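Local coordinates for protein thiamine pyrophosphokinase (Candida albicans, PDB 2G9Z) that transfers a pyrophosphate group from ATP to thiamine, making the cofactor thiamine pyrophosphate, probably as a magnesium-dependent dimer, at residues D246-Y257 against I324-I335. Residues are numbered along the deposited sequence; the frame is centred on the assembly and turned at random.
Sequences DIIFLLKKGVNY and IVECSDDIVMNI
Leu-251 lies at the middle of the interface: its CB touches Ile-331 CG2 (3.8 Å), while CD1 meets Val-325 CG1 from the other ladder at 3.7 Å, the two side chains crossing at about a right angle. A branched aliphatic chain suits a place walled by both ladders. Beside it, Phe-249 and Met-333 run side by side in a Met-aromatic contact, SD oblique to the ring and 5.0 Å from its centroid; Ile-335 CD1 meets the ring edge in its plane. The pairing is antiparallel throughout, but the register slips by one between Leu-251 and Gly-254, giving two ladders. Asp-330 bridges the break, OD1 accepting the N-H of Lys-253 at 2.9 Å and OD2 binding Asn-231. Gly-254 follows, at backbone angles (phi 111°) that would jam a side chain against the preceding carbonyl. Asn-256 ties the arms of 246-257 together: with CG anti to the carbonyl carbon (chi1 -67°), its amide, donor and acceptor at once, takes the N-H of Lys-252 on OD1 and gives ND2 to Lys-252 O (2.8 Å). ND2 and N of Asn-256 also reach Val-325 O from opposite faces of the carbonyl plane. Asn-334, about 9 Å from a bound thiamine analogue, donates through ND2 to Asp-218 OD1 of the second subunit, whose Phe-217 backbone N-H bonds Asp-246 OD2. Two beta arches, 324-335 largely in the vitamin B1-binding region, thus pair arm to arm: strands 246-251 and 331-336 between 237-242 and 277-281, under helix 217-233; 254-259 and 322-327 between 45-47 and 289-294.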
loop_
_atom_site.group_PDB
_atom_site.type_symbol
_atom_site.label_atom_id
_atom_site.label_comp_id
_atom_site.label_asym_id
_atom_site.label_seq_id
_atom_site.Cartn_x
_atom_site.Cartn_y
_atom_site.Cartn_z
ATOM N N ASP A 246 1.863 -10.886 -3.281
ATOM C CA ASP A 246 2.378 -11.454 -2.050
ATOM C C ASP A 246 1.347 -11.827 -0.993
ATOM O O ASP A 246 0.140 -11.775 -1.218
ATOM C CB ASP A 246 3.351 -10.440 -1.441
ATOM C CG ASP A 246 2.781 -9.023 -1.428
ATOM O OD1 ASP A 246 1.604 -8.859 -1.042
ATOM O OD2 ASP A 246 3.500 -8.067 -1.797
ATOM N N ILE A 247 1.865 -12.228 0.162
ATOM C CA ILE A 247 1.056 -12.557 1.319
ATOM C C ILE A 247 1.575 -11.600 2.389
ATOM O O ILE A 247 2.790 -11.409 2.539
ATOM C CB ILE A 247 1.232 -14.022 1.766
ATOM C CG1 ILE A 247 0.269 -14.320 2.917
ATOM C CG2 ILE A 247 2.679 -14.291 2.170
ATOM C CD1 ILE A 247 0.091 -15.797 3.195
ATOM N N ILE A 248 0.650 -10.989 3.117
ATOM C CA ILE A 248 0.992 -10.003 4.129
ATOM C C ILE A 248 0.405 -10.417 5.466
ATOM O O ILE A 248 -0.766 -10.790 5.555
ATOM C CB ILE A 248 0.443 -8.625 3.705
ATOM C CG1 ILE A 248 0.961 -8.302 2.300
ATOM C CG2 ILE A 248 0.843 -7.550 4.711
ATOM C CD1 ILE A 248 0.345 -7.070 1.673
ATOM N N PHE A 249 1.229 -10.363 6.502
ATOM C CA PHE A 249 0.787 -10.760 7.829
ATOM C C PHE A 249 1.542 -9.994 8.888
ATOM O O PHE A 249 2.453 -9.212 8.593
ATOM C CB PHE A 249 0.979 -12.271 8.038
ATOM C CG PHE A 249 2.347 -12.769 7.680
ATOM C CD1 PHE A 249 2.695 -12.999 6.352
ATOM C CD2 PHE A 249 3.303 -12.986 8.669
ATOM C CE1 PHE A 249 3.979 -13.435 6.016
ATOM C CE2 PHE A 249 4.584 -13.421 8.346
ATOM C CZ PHE A 249 4.924 -13.645 7.017
ATOM N N LEU A 250 1.171 -10.232 10.135
ATOM C CA LEU A 250 1.792 -9.518 11.225
ATOM C C LEU A 250 2.759 -10.362 12.032
ATOM O O LEU A 250 2.465 -11.500 12.387
ATOM C CB LEU A 250 0.701 -8.957 12.145
ATOM C CG LEU A 250 1.066 -7.810 13.089
ATOM C CD1 LEU A 250 1.408 -6.574 12.272
ATOM C CD2 LEU A 250 -0.108 -7.514 14.020
ATOM N N LEU A 251 3.930 -9.800 12.288
ATOM C CA LEU A 251 4.922 -10.457 13.117
ATOM C C LEU A 251 4.555 -9.893 14.483
ATOM O O LEU A 251 4.276 -8.700 14.607
ATOM C CB LEU A 251 6.336 -10.033 12.717
ATOM C CG LEU A 251 6.823 -10.535 11.356
ATOM C CD1 LEU A 251 8.195 -9.958 11.063
ATOM C CD2 LEU A 251 6.877 -12.059 11.365
ATOM N N LYS A 252 4.527 -10.740 15.503
ATOM C CA LYS A 252 4.147 -10.275 16.829
ATOM C C LYS A 252 5.322 -9.928 17.723
ATOM O O LYS A 252 6.367 -10.571 17.668
ATOM C CB LYS A 252 3.290 -11.330 17.529
ATOM C CG LYS A 252 2.018 -11.724 16.784
ATOM C CD LYS A 252 1.106 -12.519 17.701
ATOM C CE LYS A 252 -0.243 -12.812 17.055
ATOM N NZ LYS A 252 -1.250 -13.196 18.095
ATOM N N LYS A 253 5.135 -8.900 18.546
ATOM C CA LYS A 253 6.155 -8.473 19.496
ATOM C C LYS A 253 6.777 -9.727 20.100
ATOM O O LYS A 253 6.063 -10.605 20.586
ATOM C CB LYS A 253 5.511 -7.640 20.606
ATOM C CG LYS A 253 6.461 -7.199 21.708
ATOM C CD LYS A 253 5.718 -6.329 22.714
ATOM C CE LYS A 253 6.647 -5.755 23.766
ATOM N NZ LYS A 253 5.882 -4.946 24.755
ATOM N N GLY A 254 8.101 -9.804 20.067
ATOM C CA GLY A 254 8.780 -10.969 20.604
ATOM C C GLY A 254 9.410 -11.788 19.488
ATOM O O GLY A 254 9.698 -11.266 18.414
ATOM N N VAL A 255 9.618 -13.076 19.744
ATOM C CA VAL A 255 10.217 -13.967 18.762
ATOM C C VAL A 255 9.162 -14.594 17.849
ATOM O O VAL A 255 8.111 -15.047 18.305
ATOM C CB VAL A 255 11.009 -15.101 19.464
ATOM C CG1 VAL A 255 11.698 -15.984 18.429
ATOM C CG2 VAL A 255 12.041 -14.505 20.408
ATOM N N ASN A 256 9.449 -14.609 16.553
ATOM C CA ASN A 256 8.547 -15.196 15.571
ATOM C C ASN A 256 9.322 -16.217 14.753
ATOM O O ASN A 256 10.418 -15.936 14.279
ATOM C CB ASN A 256 8.005 -14.125 14.610
ATOM C CG ASN A 256 7.100 -13.121 15.293
ATOM O OD1 ASN A 256 5.890 -13.341 15.446
ATOM N ND2 ASN A 256 7.682 -12.012 15.714
ATOM N N TYR A 257 8.760 -17.406 14.596
ATOM C CA TYR A 257 9.399 -18.429 13.787
ATOM C C TYR A 257 8.465 -18.674 12.613
ATOM O O TYR A 257 7.342 -19.140 12.794
ATOM C CB TYR A 257 9.605 -19.723 14.585
ATOM C CG TYR A 257 10.104 -20.883 13.741
ATOM C CD1 TYR A 257 11.229 -20.749 12.930
ATOM C CD2 TYR A 257 9.443 -22.113 13.751
ATOM C CE1 TYR A 257 11.686 -21.811 12.145
ATOM C CE2 TYR A 257 9.890 -23.182 12.971
ATOM C CZ TYR A 257 11.009 -23.024 12.172
ATOM O OH TYR A 257 11.451 -24.076 11.398
ATOM N N ILE A 324 13.721 -16.784 11.419
ATOM C CA ILE A 324 13.285 -16.174 12.658
ATOM C C ILE A 324 13.393 -14.656 12.670
ATOM O O ILE A 324 14.379 -14.086 12.207
ATOM C CB ILE A 324 14.108 -16.708 13.842
ATOM C CG1 ILE A 324 13.819 -18.199 14.043
ATOM C CG2 ILE A 324 13.809 -15.895 15.105
ATOM C CD1 ILE A 324 14.725 -18.863 15.055
ATOM N N VAL A 325 12.363 -14.001 13.189
ATOM C CA VAL A 325 12.409 -12.553 13.327
ATOM C C VAL A 325 11.942 -12.199 14.723
ATOM O O VAL A 325 10.865 -12.619 15.159
ATOM C CB VAL A 325 11.511 -11.805 12.322
ATOM C CG1 VAL A 325 11.581 -10.296 12.599
ATOM C CG2 VAL A 325 11.959 -12.098 10.898
ATOM N N GLU A 326 12.773 -11.454 15.436
ATOM C CA GLU A 326 12.412 -11.000 16.767
ATOM C C GLU A 326 12.158 -9.509 16.596
ATOM O O GLU A 326 12.922 -8.825 15.923
ATOM C CB GLU A 326 13.552 -11.239 17.753
ATOM C CG GLU A 326 13.276 -10.694 19.142
ATOM C CD GLU A 326 14.304 -11.152 20.156
ATOM O OE1 GLU A 326 15.508 -11.153 19.822
ATOM O OE2 GLU A 326 13.909 -11.503 21.288
ATOM N N CYS A 327 11.081 -9.006 17.183
ATOM C CA CYS A 327 10.759 -7.591 17.044
ATOM C C CYS A 327 10.303 -6.992 18.366
ATOM O O CYS A 327 9.604 -7.643 19.135
ATOM C CB CYS A 327 9.669 -7.415 15.989
ATOM S SG CYS A 327 8.136 -8.305 16.350
ATOM N N SER A 328 10.693 -5.745 18.620
ATOM C CA SER A 328 10.326 -5.070 19.864
ATOM C C SER A 328 8.850 -4.690 19.945
ATOM O O SER A 328 8.371 -4.278 20.998
ATOM C CB SER A 328 11.175 -3.813 20.048
ATOM O OG SER A 328 10.986 -2.923 18.970
ATOM N N ASP A 329 8.141 -4.826 18.828
ATOM C CA ASP A 329 6.714 -4.501 18.739
ATOM C C ASP A 329 6.167 -5.103 17.459
ATOM O O ASP A 329 6.934 -5.433 16.547
ATOM C CB ASP A 329 6.499 -2.987 18.697
ATOM C CG ASP A 329 5.999 -2.435 20.009
ATOM O OD1 ASP A 329 4.961 -2.927 20.497
ATOM O OD2 ASP A 329 6.640 -1.509 20.547
ATOM N N ASP A 330 4.847 -5.239 17.380
ATOM C CA ASP A 330 4.233 -5.812 16.189
ATOM C C ASP A 330 4.730 -5.083 14.947
ATOM O O ASP A 330 4.935 -3.867 14.962
ATOM C CB ASP A 330 2.703 -5.704 16.239
ATOM C CG ASP A 330 2.073 -6.584 17.314
ATOM O OD1 ASP A 330 2.761 -7.468 17.873
ATOM O OD2 ASP A 330 0.867 -6.394 17.589
ATOM N N ILE A 331 4.931 -5.834 13.874
ATOM C CA ILE A 331 5.373 -5.241 12.626
ATOM C C ILE A 331 4.896 -6.100 11.469
ATOM O O ILE A 331 4.863 -7.331 11.553
ATOM C CB ILE A 331 6.920 -5.080 12.583
ATOM C CG1 ILE A 331 7.335 -4.333 11.305
ATOM C CG2 ILE A 331 7.592 -6.445 12.664
ATOM C CD1 ILE A 331 8.834 -3.968 11.251
ATOM N N VAL A 332 4.511 -5.436 10.391
ATOM C CA VAL A 332 4.020 -6.108 9.201
ATOM C C VAL A 332 5.137 -6.727 8.370
ATOM O O VAL A 332 6.211 -6.150 8.229
ATOM C CB VAL A 332 3.263 -5.116 8.285
ATOM C CG1 VAL A 332 2.981 -5.755 6.933
ATOM C CG2 VAL A 332 1.969 -4.676 8.954
ATOM N N MET A 333 4.868 -7.905 7.821
ATOM C CA MET A 333 5.815 -8.568 6.937
ATOM C C MET A 333 5.080 -9.050 5.689
ATOM O O MET A 333 3.968 -9.573 5.768
ATOM C CB MET A 333 6.488 -9.771 7.615
ATOM C CG MET A 333 7.360 -10.582 6.651
ATOM S SD MET A 333 8.462 -11.788 7.459
ATOM C CE MET A 333 9.966 -11.571 6.525
ATOM N N ASN A 334 5.696 -8.834 4.533
ATOM C CA ASN A 334 5.128 -9.300 3.283
ATOM C C ASN A 334 6.151 -10.242 2.680
ATOM O O ASN A 334 7.354 -10.025 2.810
ATOM C CB ASN A 334 4.864 -8.146 2.306
ATOM C CG ASN A 334 6.141 -7.535 1.754
ATOM O OD1 ASN A 334 6.931 -6.952 2.489
ATOM N ND2 ASN A 334 6.341 -7.660 0.449
ATOM N N ILE A 335 5.667 -11.302 2.051
ATOM C CA ILE A 335 6.534 -12.257 1.385
ATOM C C ILE A 335 5.978 -12.404 -0.015
ATOM O O ILE A 335 4.793 -12.688 -0.187
ATOM C CB ILE A 335 6.520 -13.635 2.074
ATOM C CG1 ILE A 335 7.123 -13.525 3.481
ATOM C CG2 ILE A 335 7.306 -14.640 1.232
ATOM C CD1 ILE A 335 7.158 -14.849 4.240
HETATM O O HOH W 1 4.152 -2.808 23.065
#